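Long-range contacts in N-(5'-phosphoribosyl)anthranilate isomerase (PDB 4AAJ), which catalyses the isomerisation of N-(5-phosphoribosyl)anthranilate to 1-(2-carboxyphenylamino)-1-deoxy-D-ribulose 5-phosphate, the third step from chorismate to tryptophan: residues Asn183-Glu188 with Val220-Asn225; Met21-Cys26 with Tyr197-Ser202; Val75-Gly80 with Gln97-Ala102; Val116-Ala121 with Asn146-Leu151. One frame throughout, in Å; residues are numbered along the deposited sequence.

Interaction 1: Asn183-Glu188 with Val220-Asn225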
loop_
_atom_site.group_PDB
_atom_site.type_symbol
_atom_site.label_atom_id
_atom_site.label_comp_id
_atom_site.label_asym_id
_atom_site.label_seq_id
_atom_site.Cartn_x
_atom_site.Cartn_y
_atom_site.Cartn_z
ATOM N N ASN A 183 -12.025 -3.201 -6.723
ATOM C CA ASN A 183 -13.191 -2.321 -6.633
ATOM C C ASN A 183 -14.301 -3.063 -5.893
ATOM O O ASN A 183 -14.132 -4.239 -5.563
ATOM C CB ASN A 183 -13.644 -1.864 -8.028
ATOM C CG ASN A 183 -13.942 -3.025 -8.964
ATOM O OD1 ASN A 183 -14.547 -4.025 -8.569
ATOM N ND2 ASN A 183 -13.526 -2.890 -10.213
ATOM N N ALA A 184 -15.425 -2.393 -5.640
ATOM C CA ALA A 184 -16.534 -2.986 -4.879
ATOM C C ALA A 184 -17.079 -4.285 -5.485
ATOM O O ALA A 184 -17.592 -5.147 -4.768
ATOM C CB ALA A 184 -17.651 -1.971 -4.698
ATOM N N GLU A 185 -16.945 -4.422 -6.803
ATOM C CA GLU A 185 -17.511 -5.551 -7.545
ATOM C C GLU A 185 -16.653 -6.814 -7.472
ATOM O O GLU A 185 -17.148 -7.921 -7.712
ATOM C CB GLU A 185 -17.754 -5.166 -9.013
ATOM C CG GLU A 185 -18.502 -3.851 -9.218
ATOM C CD GLU A 185 -19.900 -3.859 -8.620
ATOM O OE1 GLU A 185 -20.763 -4.618 -9.113
ATOM O OE2 GLU A 185 -20.141 -3.097 -7.660
ATOM N N ASN A 186 -15.372 -6.648 -7.141
ATOM C CA ASN A 186 -14.440 -7.773 -7.103
ATOM C C ASN A 186 -13.744 -7.988 -5.756
ATOM O O ASN A 186 -13.149 -9.041 -5.534
ATOM C CB ASN A 186 -13.405 -7.664 -8.240
ATOM C CG ASN A 186 -12.479 -6.461 -8.094
ATOM O OD1 ASN A 186 -12.299 -5.920 -7.005
ATOM N ND2 ASN A 186 -11.880 -6.043 -9.201
ATOM N N VAL A 187 -13.823 -6.993 -4.870
ATOM C CA VAL A 187 -13.105 -7.028 -3.587
ATOM C C VAL A 187 -13.481 -8.234 -2.722
ATOM O O VAL A 187 -12.607 -8.898 -2.157
ATOM C CB VAL A 187 -13.235 -5.696 -2.793
ATOM C CG1 VAL A 187 -14.683 -5.403 -2.408
ATOM C CG2 VAL A 187 -12.337 -5.702 -1.562
ATOM N N GLU A 188 -14.778 -8.524 -2.646
ATOM C CA GLU A 188 -15.277 -9.627 -1.821
ATOM C C GLU A 188 -14.755 -10.982 -2.301
ATOM O O GLU A 188 -14.414 -11.846 -1.490
ATOM C CB GLU A 188 -16.806 -9.610 -1.764
ATOM C CG GLU A 188 -17.373 -8.314 -1.197
ATOM C CD GLU A 188 -18.819 -8.435 -0.750
ATOM O OE1 GLU A 188 -19.633 -9.024 -1.495
ATOM O OE2 GLU A 188 -19.142 -7.927 0.345
ATOM N N VAL A 220 -15.089 -0.159 1.492
ATOM C CA VAL A 220 -14.659 -0.494 2.845
ATOM C C VAL A 220 -15.672 -1.437 3.496
ATOM O O VAL A 220 -15.294 -2.479 4.033
ATOM C CB VAL A 220 -14.413 0.767 3.709
ATOM C CG1 VAL A 220 -14.057 0.394 5.141
ATOM C CG2 VAL A 220 -13.301 1.619 3.112
ATOM N N ARG A 221 -16.956 -1.079 3.410
ATOM C CA ARG A 221 -18.035 -1.879 4.002
ATOM C C ARG A 221 -18.019 -3.320 3.491
ATOM O O ARG A 221 -18.024 -4.262 4.287
ATOM C CB ARG A 221 -19.400 -1.227 3.742
ATOM C CG ARG A 221 -20.546 -1.801 4.566
ATOM C CD ARG A 221 -21.896 -1.216 4.160
ATOM N NE ARG A 221 -22.314 -1.646 2.822
ATOM C CZ ARG A 221 -22.478 -0.836 1.778
ATOM N NH1 ARG A 221 -22.280 0.469 1.901
ATOM N NH2 ARG A 221 -22.853 -1.332 0.604
ATOM N N ARG A 222 -17.992 -3.475 2.167
ATOM C CA ARG A 222 -17.968 -4.791 1.526
ATOM C C ARG A 222 -16.733 -5.602 1.916
ATOM O O ARG A 222 -16.832 -6.805 2.189
ATOM C CB ARG A 222 -18.042 -4.659 -0.000
ATOM C CG ARG A 222 -19.389 -4.199 -0.532
ATOM C CD ARG A 222 -19.456 -4.347 -2.041
ATOM N NE ARG A 222 -20.712 -3.835 -2.584
ATOM C CZ ARG A 222 -21.185 -4.119 -3.795
ATOM N NH1 ARG A 222 -20.513 -4.921 -4.613
ATOM N NH2 ARG A 222 -22.340 -3.600 -4.192
ATOM N N ALA A 223 -15.575 -4.938 1.938
ATOM C CA ALA A 223 -14.320 -5.588 2.308
ATOM C C ALA A 223 -14.353 -6.052 3.759
ATOM O O ALA A 223 -13.950 -7.171 4.067
ATOM C CB ALA A 223 -13.140 -4.656 2.068
ATOM N N LYS A 224 -14.855 -5.190 4.639
ATOM C CA LYS A 224 -14.972 -5.494 6.067
ATOM C C LYS A 224 -15.948 -6.643 6.362
ATOM O O LYS A 224 -15.839 -7.288 7.405
ATOM C CB LYS A 224 -15.405 -4.248 6.845
ATOM C CG LYS A 224 -14.417 -3.089 6.815
ATOM C CD LYS A 224 -13.241 -3.319 7.739
ATOM C CE LYS A 224 -12.455 -2.035 7.937
ATOM N NZ LYS A 224 -11.241 -2.318 8.736
ATOM N N ASN A 225 -16.880 -6.890 5.439
ATOM C CA ASN A 225 -17.930 -7.904 5.606
ATOM C C ASN A 225 -17.521 -9.351 5.322
ATOM O O ASN A 225 -18.148 -10.285 5.828
ATOM C CB ASN A 225 -19.152 -7.549 4.756
ATOM C CG ASN A 225 -20.058 -6.534 5.427
ATOM O OD1 ASN A 225 -19.986 -6.317 6.640
ATOM N ND2 ASN A 225 -20.926 -5.911 4.639
#

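Interaction 2: Met21-Cys26 with Tyr197-Ser202. With SO4 (sulfate ion), chain B.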
loop_
_atom_site.group_PDB
_atom_site.type_symbol
_atom_site.label_atom_id
_atom_site.label_comp_id
_atom_site.label_asym_id
_atom_site.label_seq_id
_atom_site.Cartn_x
_atom_site.Cartn_y
_atom_site.Cartn_z
ATOM N N MET A 21 -9.939 -7.098 8.808
ATOM C CA MET A 21 -9.567 -6.785 7.433
ATOM C C MET A 21 -9.079 -5.347 7.322
ATOM O O MET A 21 -9.875 -4.406 7.325
ATOM C CB MET A 21 -10.749 -7.029 6.480
ATOM C CG MET A 21 -10.496 -6.675 5.013
ATOM S SD MET A 21 -9.124 -7.560 4.233
ATOM C CE MET A 21 -9.591 -9.272 4.503
ATOM N N PHE A 22 -7.764 -5.183 7.221
ATOM C CA PHE A 22 -7.167 -3.860 7.076
ATOM C C PHE A 22 -7.480 -3.307 5.687
ATOM O O PHE A 22 -7.263 -3.985 4.688
ATOM C CB PHE A 22 -5.662 -3.957 7.295
ATOM C CG PHE A 22 -4.990 -2.638 7.516
ATOM C CD1 PHE A 22 -4.906 -2.097 8.792
ATOM C CD2 PHE A 22 -4.422 -1.942 6.450
ATOM C CE1 PHE A 22 -4.279 -0.884 9.009
ATOM C CE2 PHE A 22 -3.789 -0.730 6.665
ATOM C CZ PHE A 22 -3.720 -0.198 7.940
ATOM N N VAL A 23 -8.020 -2.091 5.622
ATOM C CA VAL A 23 -8.345 -1.468 4.349
ATOM C C VAL A 23 -7.554 -0.165 4.227
ATOM O O VAL A 23 -7.676 0.725 5.076
ATOM C CB VAL A 23 -9.858 -1.175 4.200
ATOM C CG1 VAL A 23 -10.166 -0.548 2.848
ATOM C CG2 VAL A 23 -10.671 -2.442 4.377
ATOM N N LYS A 24 -6.744 -0.068 3.175
ATOM C CA LYS A 24 -5.967 1.139 2.926
ATOM C C LYS A 24 -6.486 1.792 1.644
ATOM O O LYS A 24 -6.618 1.132 0.616
ATOM C CB LYS A 24 -4.482 0.806 2.792
ATOM C CG LYS A 24 -3.595 2.001 2.454
ATOM C CD LYS A 24 -2.125 1.635 2.544
ATOM C CE LYS A 24 -1.249 2.672 1.849
ATOM N NZ LYS A 24 -1.222 2.451 0.376
ATOM N N ILE A 25 -6.789 3.082 1.705
ATOM C CA ILE A 25 -7.185 3.816 0.501
ATOM C C ILE A 25 -6.000 4.672 0.080
ATOM O O ILE A 25 -5.633 5.603 0.782
ATOM C CB ILE A 25 -8.403 4.739 0.735
ATOM C CG1 ILE A 25 -9.556 3.995 1.423
ATOM C CG2 ILE A 25 -8.814 5.405 -0.580
ATOM C CD1 ILE A 25 -10.083 2.782 0.700
ATOM N N CYS A 26 -5.407 4.349 -1.065
ATOM C CA CYS A 26 -4.119 4.921 -1.455
ATOM C C CYS A 26 -4.253 6.078 -2.444
ATOM O O CYS A 26 -5.248 6.182 -3.159
ATOM C CB CYS A 26 -3.219 3.838 -2.071
ATOM S SG CYS A 26 -1.485 4.342 -2.062
ATOM N N TYR A 197 -4.279 -10.213 4.898
ATOM C CA TYR A 197 -4.405 -9.421 6.111
ATOM C C TYR A 197 -5.148 -8.105 5.807
ATOM O O TYR A 197 -5.874 -7.574 6.648
ATOM C CB TYR A 197 -3.014 -9.177 6.726
ATOM C CG TYR A 197 -3.010 -8.195 7.878
ATOM C CD1 TYR A 197 -3.385 -8.590 9.162
ATOM C CD2 TYR A 197 -2.646 -6.859 7.678
ATOM C CE1 TYR A 197 -3.396 -7.684 10.213
ATOM C CE2 TYR A 197 -2.648 -5.954 8.724
ATOM C CZ TYR A 197 -3.020 -6.373 9.989
ATOM O OH TYR A 197 -3.023 -5.473 11.032
ATOM N N GLY A 198 -4.975 -7.589 4.593
ATOM C CA GLY A 198 -5.691 -6.384 4.177
ATOM C C GLY A 198 -5.738 -6.170 2.677
ATOM O O GLY A 198 -5.173 -6.947 1.901
ATOM N N VAL A 199 -6.442 -5.124 2.272
ATOM C CA VAL A 199 -6.545 -4.757 0.863
ATOM C C VAL A 199 -6.197 -3.287 0.693
ATOM O O VAL A 199 -6.345 -2.495 1.626
ATOM C CB VAL A 199 -7.948 -5.019 0.261
ATOM C CG1 VAL A 199 -8.195 -6.514 0.093
ATOM C CG2 VAL A 199 -9.053 -4.367 1.088
ATOM N N ASP A 200 -5.748 -2.941 -0.506
ATOM C CA ASP A 200 -5.345 -1.593 -0.846
ATOM C C ASP A 200 -5.997 -1.226 -2.171
ATOM O O ASP A 200 -5.958 -2.003 -3.122
ATOM C CB ASP A 200 -3.820 -1.558 -0.958
ATOM C CG ASP A 200 -3.278 -0.198 -1.316
ATOM O OD1 ASP A 200 -3.238 0.672 -0.438
ATOM O OD2 ASP A 200 -2.858 -0.012 -2.476
ATOM N N VAL A 201 -6.593 -0.039 -2.237
ATOM C CA VAL A 201 -7.250 0.421 -3.464
ATOM C C VAL A 201 -6.982 1.909 -3.714
ATOM O O VAL A 201 -6.817 2.681 -2.763
ATOM C CB VAL A 201 -8.776 0.133 -3.411
ATOM C CG1 VAL A 201 -9.414 0.772 -2.191
ATOM C CG2 VAL A 201 -9.480 0.585 -4.686
ATOM N N SER A 202 -6.912 2.293 -4.992
ATOM C CA SER A 202 -6.777 3.692 -5.374
ATOM C C SER A 202 -7.839 4.073 -6.420
ATOM O O SER A 202 -8.843 4.697 -6.075
ATOM C CB SER A 202 -5.361 4.000 -5.875
ATOM O OG SER A 202 -5.176 5.392 -6.071
HETATM S S SO4 B . -5.404 0.508 -7.969
HETATM O O1 SO4 B . -4.127 0.432 -7.232
HETATM O O2 SO4 B . -5.504 1.865 -8.547
HETATM O O3 SO4 B . -6.550 0.275 -7.074
HETATM O O4 SO4 B . -5.406 -0.528 -9.025
#

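Interaction 3: Val75-Gly80 with Gln97-Ala102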
loop_
_atom_site.group_PDB
_atom_site.type_symbol
_atom_site.label_atom_id
_atom_site.label_comp_id
_atom_site.label_asym_id
_atom_site.label_seq_id
_atom_site.Cartn_x
_atom_site.Cartn_y
_atom_site.Cartn_z
ATOM N N VAL A 75 4.353 7.151 -0.011
ATOM C CA VAL A 75 4.459 6.104 -1.040
ATOM C C VAL A 75 5.378 6.630 -2.124
ATOM O O VAL A 75 5.154 7.723 -2.627
ATOM C CB VAL A 75 3.088 5.813 -1.677
ATOM C CG1 VAL A 75 3.173 4.704 -2.720
ATOM C CG2 VAL A 75 2.045 5.461 -0.608
ATOM N N SER A 76 6.401 5.869 -2.485
ATOM C CA SER A 76 7.314 6.344 -3.519
ATOM C C SER A 76 8.062 5.207 -4.217
ATOM O O SER A 76 8.225 4.109 -3.661
ATOM C CB SER A 76 8.321 7.296 -2.900
ATOM O OG SER A 76 9.107 7.954 -3.897
ATOM N N THR A 77 8.525 5.503 -5.432
ATOM C CA THR A 77 9.394 4.591 -6.165
ATOM C C THR A 77 10.866 4.939 -5.954
ATOM O O THR A 77 11.738 4.338 -6.581
ATOM C CB THR A 77 9.061 4.631 -7.668
ATOM O OG1 THR A 77 9.146 5.983 -8.125
ATOM C CG2 THR A 77 7.652 4.107 -7.925
ATOM N N MET A 78 11.154 5.893 -5.074
ATOM C CA MET A 78 12.550 6.218 -4.751
ATOM C C MET A 78 13.319 4.968 -4.347
ATOM O O MET A 78 12.783 4.087 -3.677
ATOM C CB MET A 78 12.628 7.215 -3.605
ATOM C CG MET A 78 12.216 8.623 -3.973
ATOM S SD MET A 78 12.342 9.702 -2.546
ATOM C CE MET A 78 11.035 9.074 -1.490
ATOM N N VAL A 79 14.581 4.917 -4.769
ATOM C CA VAL A 79 15.470 3.796 -4.504
ATOM C C VAL A 79 16.464 4.144 -3.388
ATOM O O VAL A 79 16.780 3.308 -2.542
ATOM C CB VAL A 79 16.273 3.418 -5.775
ATOM C CG1 VAL A 79 17.253 2.286 -5.477
ATOM C CG2 VAL A 79 15.344 3.032 -6.920
ATOM N N GLY A 80 16.928 5.385 -3.385
ATOM C CA GLY A 80 18.078 5.788 -2.569
ATOM C C GLY A 80 17.794 5.996 -1.094
ATOM O O GLY A 80 16.838 6.688 -0.719
ATOM N N GLN A 97 5.869 3.478 2.223
ATOM C CA GLN A 97 5.544 2.379 1.335
ATOM C C GLN A 97 6.544 2.434 0.205
ATOM O O GLN A 97 6.576 3.386 -0.580
ATOM C CB GLN A 97 4.115 2.482 0.848
ATOM C CG GLN A 97 3.715 1.412 -0.158
ATOM C CD GLN A 97 2.242 1.486 -0.472
ATOM O OE1 GLN A 97 1.421 1.662 0.422
ATOM N NE2 GLN A 97 1.903 1.374 -1.742
ATOM N N VAL A 98 7.406 1.425 0.171
ATOM C CA VAL A 98 8.509 1.407 -0.776
ATOM C C VAL A 98 8.150 0.564 -2.004
ATOM O O VAL A 98 7.917 -0.645 -1.879
ATOM C CB VAL A 98 9.788 0.857 -0.107
ATOM C CG1 VAL A 98 10.938 0.864 -1.103
ATOM C CG2 VAL A 98 10.148 1.674 1.139
ATOM N N HIS A 99 8.090 1.207 -3.177
ATOM C CA HIS A 99 7.884 0.480 -4.434
ATOM C C HIS A 99 9.095 0.643 -5.307
ATOM O O HIS A 99 9.091 1.357 -6.319
ATOM C CB HIS A 99 6.583 0.908 -5.132
ATOM C CG HIS A 99 6.308 0.186 -6.439
ATOM N ND1 HIS A 99 6.733 -1.070 -6.685
ATOM C CD2 HIS A 99 5.603 0.589 -7.572
ATOM C CE1 HIS A 99 6.339 -1.445 -7.918
ATOM N NE2 HIS A 99 5.641 -0.432 -8.457
ATOM N N SER A 100 10.177 -0.037 -4.917
ATOM C CA SER A 100 11.439 0.057 -5.663
ATOM C C SER A 100 12.389 -1.036 -5.226
ATOM O O SER A 100 12.056 -1.790 -4.329
ATOM C CB SER A 100 12.136 1.393 -5.411
ATOM O OG SER A 100 12.625 1.452 -4.079
ATOM N N ASN A 101 13.572 -1.055 -5.848
ATOM C CA ASN A 101 14.656 -1.992 -5.513
ATOM C C ASN A 101 15.629 -1.458 -4.460
ATOM O O ASN A 101 16.797 -1.876 -4.421
ATOM C CB ASN A 101 15.432 -2.400 -6.778
ATOM C CG ASN A 101 14.565 -3.139 -7.784
ATOM O OD1 ASN A 101 13.595 -3.813 -7.420
ATOM N ND2 ASN A 101 14.910 -3.014 -9.063
ATOM N N ALA A 102 15.153 -0.536 -3.616
ATOM C CA ALA A 102 15.912 -0.082 -2.448
ATOM C C ALA A 102 16.365 -1.306 -1.659
ATOM O O ALA A 102 15.571 -2.194 -1.366
ATOM C CB ALA A 102 15.063 0.832 -1.569
#

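Interaction 4: Val116-Ala121 with Asn146-Leu151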
loop_
_atom_site.group_PDB
_atom_site.type_symbol
_atom_site.label_atom_id
_atom_site.label_comp_id
_atom_site.label_asym_id
_atom_site.label_seq_id
_atom_site.Cartn_x
_atom_site.Cartn_y
_atom_site.Cartn_z
ATOM N N VAL A 116 10.422 4.595 11.363
ATOM C CA VAL A 116 9.289 4.457 10.451
ATOM C C VAL A 116 8.827 3.011 10.335
ATOM O O VAL A 116 9.636 2.080 10.427
ATOM C CB VAL A 116 9.574 5.015 9.035
ATOM C CG1 VAL A 116 9.662 6.537 9.059
ATOM C CG2 VAL A 116 10.834 4.404 8.424
ATOM N N PHE A 117 7.519 2.836 10.183
ATOM C CA PHE A 117 6.927 1.555 9.807
ATOM C C PHE A 117 7.062 1.411 8.293
ATOM O O PHE A 117 6.662 2.303 7.557
ATOM C CB PHE A 117 5.457 1.560 10.206
ATOM C CG PHE A 117 4.716 0.285 9.890
ATOM C CD1 PHE A 117 4.313 -0.010 8.584
ATOM C CD2 PHE A 117 4.371 -0.598 10.915
ATOM C CE1 PHE A 117 3.614 -1.172 8.291
ATOM C CE2 PHE A 117 3.658 -1.763 10.630
ATOM C CZ PHE A 117 3.277 -2.049 9.324
ATOM N N VAL A 118 7.619 0.292 7.840
ATOM C CA VAL A 118 7.909 0.104 6.418
ATOM C C VAL A 118 7.047 -0.959 5.759
ATOM O O VAL A 118 7.092 -2.147 6.133
ATOM C CB VAL A 118 9.397 -0.246 6.169
ATOM C CG1 VAL A 118 9.657 -0.389 4.669
ATOM C CG2 VAL A 118 10.315 0.817 6.758
ATOM N N MET A 119 6.279 -0.542 4.754
ATOM C CA MET A 119 5.593 -1.502 3.917
ATOM C C MET A 119 6.347 -1.564 2.605
ATOM O O MET A 119 6.629 -0.528 1.995
ATOM C CB MET A 119 4.135 -1.122 3.693
ATOM C CG MET A 119 3.403 -2.123 2.802
ATOM S SD MET A 119 1.630 -2.210 3.097
ATOM C CE MET A 119 1.204 -0.507 2.739
ATOM N N LYS A 120 6.731 -2.767 2.197
ATOM C CA LYS A 120 7.403 -2.923 0.909
ATOM C C LYS A 120 6.498 -3.634 -0.083
ATOM O O LYS A 120 5.823 -4.609 0.263
ATOM C CB LYS A 120 8.770 -3.633 1.017
ATOM C CG LYS A 120 9.371 -3.866 -0.376
ATOM C CD LYS A 120 10.846 -4.206 -0.419
ATOM C CE LYS A 120 11.174 -4.834 -1.771
ATOM N NZ LYS A 120 11.450 -3.840 -2.845
ATOM N N ALA A 121 6.487 -3.129 -1.313
ATOM C CA ALA A 121 5.700 -3.672 -2.413
ATOM C C ALA A 121 6.471 -4.707 -3.213
ATOM O O ALA A 121 7.631 -4.488 -3.577
ATOM C CB ALA A 121 5.256 -2.551 -3.341
ATOM N N ASN A 146 13.596 -6.649 5.492
ATOM C CA ASN A 146 13.063 -6.694 6.850
ATOM C C ASN A 146 11.864 -5.750 6.980
ATOM O O ASN A 146 11.799 -4.916 7.890
ATOM C CB ASN A 146 14.172 -6.359 7.861
ATOM C CG ASN A 146 13.696 -6.408 9.300
ATOM O OD1 ASN A 146 13.019 -7.350 9.711
ATOM N ND2 ASN A 146 14.047 -5.383 10.075
ATOM N N ALA A 147 10.913 -5.889 6.058
ATOM C CA ALA A 147 9.758 -4.993 6.006
ATOM C C ALA A 147 8.740 -5.348 7.078
ATOM O O ALA A 147 8.549 -6.523 7.396
ATOM C CB ALA A 147 9.121 -5.012 4.621
ATOM N N ASP A 148 8.099 -4.325 7.642
ATOM C CA ASP A 148 7.038 -4.497 8.634
ATOM C C ASP A 148 5.734 -5.036 8.047
ATOM O O ASP A 148 4.929 -5.636 8.758
ATOM C CB ASP A 148 6.767 -3.176 9.347
ATOM C CG ASP A 148 7.981 -2.675 10.106
ATOM O OD1 ASP A 148 8.370 -3.345 11.092
ATOM O OD2 ASP A 148 8.570 -1.644 9.704
ATOM N N MET A 149 5.506 -4.784 6.762
ATOM C CA MET A 149 4.318 -5.304 6.075
ATOM C C MET A 149 4.658 -5.512 4.616
ATOM O O MET A 149 5.465 -4.776 4.050
ATOM C CB MET A 149 3.123 -4.348 6.230
ATOM C CG MET A 149 1.804 -4.822 5.600
ATOM S SD MET A 149 1.257 -6.488 6.081
ATOM C CE MET A 149 0.937 -6.213 7.825
ATOM N N VAL A 150 4.056 -6.533 4.018
ATOM C CA VAL A 150 4.248 -6.820 2.607
ATOM C C VAL A 150 3.013 -6.375 1.829
ATOM O O VAL A 150 1.874 -6.694 2.184
ATOM C CB VAL A 150 4.514 -8.335 2.371
ATOM C CG1 VAL A 150 4.297 -8.713 0.917
ATOM C CG2 VAL A 150 5.918 -8.713 2.801
ATOM N N LEU A 151 3.239 -5.645 0.750
ATOM C CA LEU A 151 2.168 -5.300 -0.157
ATOM C C LEU A 151 2.426 -6.075 -1.441
ATOM O O LEU A 151 3.557 -6.093 -1.925
ATOM C CB LEU A 151 2.142 -3.788 -0.422
ATOM C CG LEU A 151 1.209 -3.258 -1.518
ATOM C CD1 LEU A 151 -0.258 -3.382 -1.155
ATOM C CD2 LEU A 151 1.553 -1.797 -1.821
#

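Interaction 1: Asn183-Glu188 with Val220-Asn225
Arg222 reaches out from helix 213-225 over the turn at Ala184 and Glu185, and most of the polar contact is its work. NH1 gives a hydrogen bond of 2.9 Å to Ala184 O, bent to 139° at the hydrogen and arriving from above the carbonyl plane rather than on a lone pair. The same nitrogen lies 3.6 Å from Glu185 OE2, a salt bridge of charge alone, because that oxygen stands well out of the guanidinium plane and no N-H is aimed at it. A second carboxylate, Glu218 on the same helix, holds NH2 in another salt bridge, so the guanidinium has one acid from its own helix and one from the facing turn. Glu188 OE2 stops 3.2 Å from Arg222 O, two acceptors side by side without a bond.

These are two consecutive outer helices of the beta/alpha barrel: helix 187-194 starts just after the turn, and helix 213-225 is the last of the chain, with strand 198-201 between them in sequence. The turn itself is braced by Asn183 N, which donates to Asn186 OD1 at 2.7 Å.

Apolar contacts fill in around these. Ala184 CB covers one face of the guanidinium and lies 4.0 Å from Arg222 CD. Val187 is buried, with CG2 anti to its own N (CG1 at chi1 63°), and this branch meets Ala223 CB at 3.9 Å while CG1 brushes Arg222 CB. Glu188 runs across the root of Arg222 at about a right angle, its CG 3.9 Å from Arg222 CB.

Interaction 2: Met21-Cys26 with Tyr197-Ser202
Lys24 and Asp200 point the same way from adjacent strands, and Lys24 NZ closes a salt bridge of 2.8 Å on Asp200 OD1, on the syn side but 32° out of the carboxylate plane. Three nearly extended torsions carry the lysine beside the acid before a bend at chi4 (-81°) turns NZ onto it; NZ also donates to Gln97 OE1. On the reverse face Ile25 CD1 packs 3.6 Å from Val201 CG1, and Val23 lies alongside Val199. Nearer the strand starts, Met21 SD rests 3.6 Å from Gly198 CA.

These pairs are set in register by a parallel ladder: strands 22-25 and 198-201, first and last of the eight, run nearly parallel (13°), and their pairing closes the barrel. Phe22 O takes Val199 N at 2.8 Å and Lys24 N goes to Val199 O. Cys26, just past its strand, donates N to Val201 O, and beyond both strands Ser202 OG donates to Cys26 O at 3.0 Å from above the carbonyl plane.

Farther out, Ser202 N donates to sulfate O3 at 2.9 Å. Gly181 N and Ser203 N bind the same ion, which probably occupies the substrate's phosphate site. Phe219 of helix 213-225 packs on Val199 and Val201.

Interaction 3: Val75-Gly80 with Gln97-Ala102
Val75 and Gln97 stand side by side at the head of this contact, both pointing into the barrel. Both methyls of Val75 lie alongside the glutamine: CG1 is 3.7 Å from Gln97 NE2, and CG2 lies against Gln97 CB and CD. That amide has its polar partner farther across, where OE1 accepts from Lys24 NZ.

At Ser76 the backbone takes over. Ser76 N donates to Gln97 O at 3.1 Å, and Ser76 O receives His99 N at 2.9 Å, a pair of parallel-sheet bonds, each close to straight. The side chain turns the other way: OG accepts from Met78 N in an ST turn and also bonds to Val48 O, so the chain is bent just as the strand ends.

At Thr77 the chains are still close, its CA 3.3 Å from His99 O in a CA-H...O contact, and Thr77 CG2 lies by the His99 ring. Met78 sends its side chain off towards helix 81-91, but its carbonyl faces Ser100, whose OG donates to Met78 O at 2.7 Å. With chi1 at 70°, OG lies between its own N and carbonyl carbon, and from there it accepts from Ala102 N at 3.2 Å, a second ST turn. Helix 81-91 adds a donor to Met78 O, Trp84 NE1.

Val79 finishes the contact, with CG2 3.9 Å from Ser100 CB and CG1 over the Asn101-Ala102 link. Strand 72-76, helix 81-91 and strand 95-98 form a beta-alpha-beta unit whose strands run on into loops at the C-terminal end, the end where beta/alpha barrels carry their active sites.

Interaction 4: Val116-Ala121 with Asn146-Leu151
Met119, Met149 and Leu151 make the tight half of this contact, on the inward face of the sheet. The two methionines lie side by side, Met119 SD 3.6 Å from Met149 CG, while Met119 CG fits against Leu151 CB at 3.8 Å. Beneath them the backbone is firmly paired: Lys120 N donates to Met149 O, and Leu151 N reaches Lys120 O at 2.8 Å in a nearly straight bond (175°).

Strands 117-123 and 149-153 are neighbouring parallel strands of the eight-stranded barrel, linked through helix 131-144 as a beta-alpha-beta unit. Lys120 leaves by the outer face, past Ala147 CB, and its ammonium end makes cation-pi contacts with the rings of Tyr145 and Phe122.

The half more open to solvent lies at the strand starts, where Phe117, Ala147 and Asp148 are partly exposed. Here a side chain joins the backbone pairing: Asp148 OD2 takes Val118 N at 2.9 Å on its anti lone pair, and Lys111 NZ grips the same oxygen in a salt bridge, which would favour the charged carboxylate. Chi1 of -62° sets the carboxyl group beside Asp148's own N, within reach of Val118. Meanwhile CB sits over the middle of the Phe117 ring, 3.6 Å from its centroid and 11° off the normal, a CH-pi contact. Val118 O is shared, by Met149 N at 3.1 Å and weakly by Asp148 N.

Overall arrangement
Interactions 2, 3 and 4 all join parallel strands of one barrel, whereas interaction 1 lies outside it, between the turn and start of helix 187-194 and the end of helix 213-225. Interactions 2 and 4 are buried; interactions 1 and 3 are partly exposed, the latter because it runs out into loops. Strands 95-98 and 117-123 pair directly, joining interactions 3 and 4, and Lys24 of interaction 2 reaches across the interior to Gln97. Interaction 1 touches interaction 2 through Lys224 and Met21. Backbone bonding runs through the strand pairs, joined by a salt bridge in interaction 2 and a serine hydroxyl in interaction 3; interaction 1 rests on one arginine and apolar contacts.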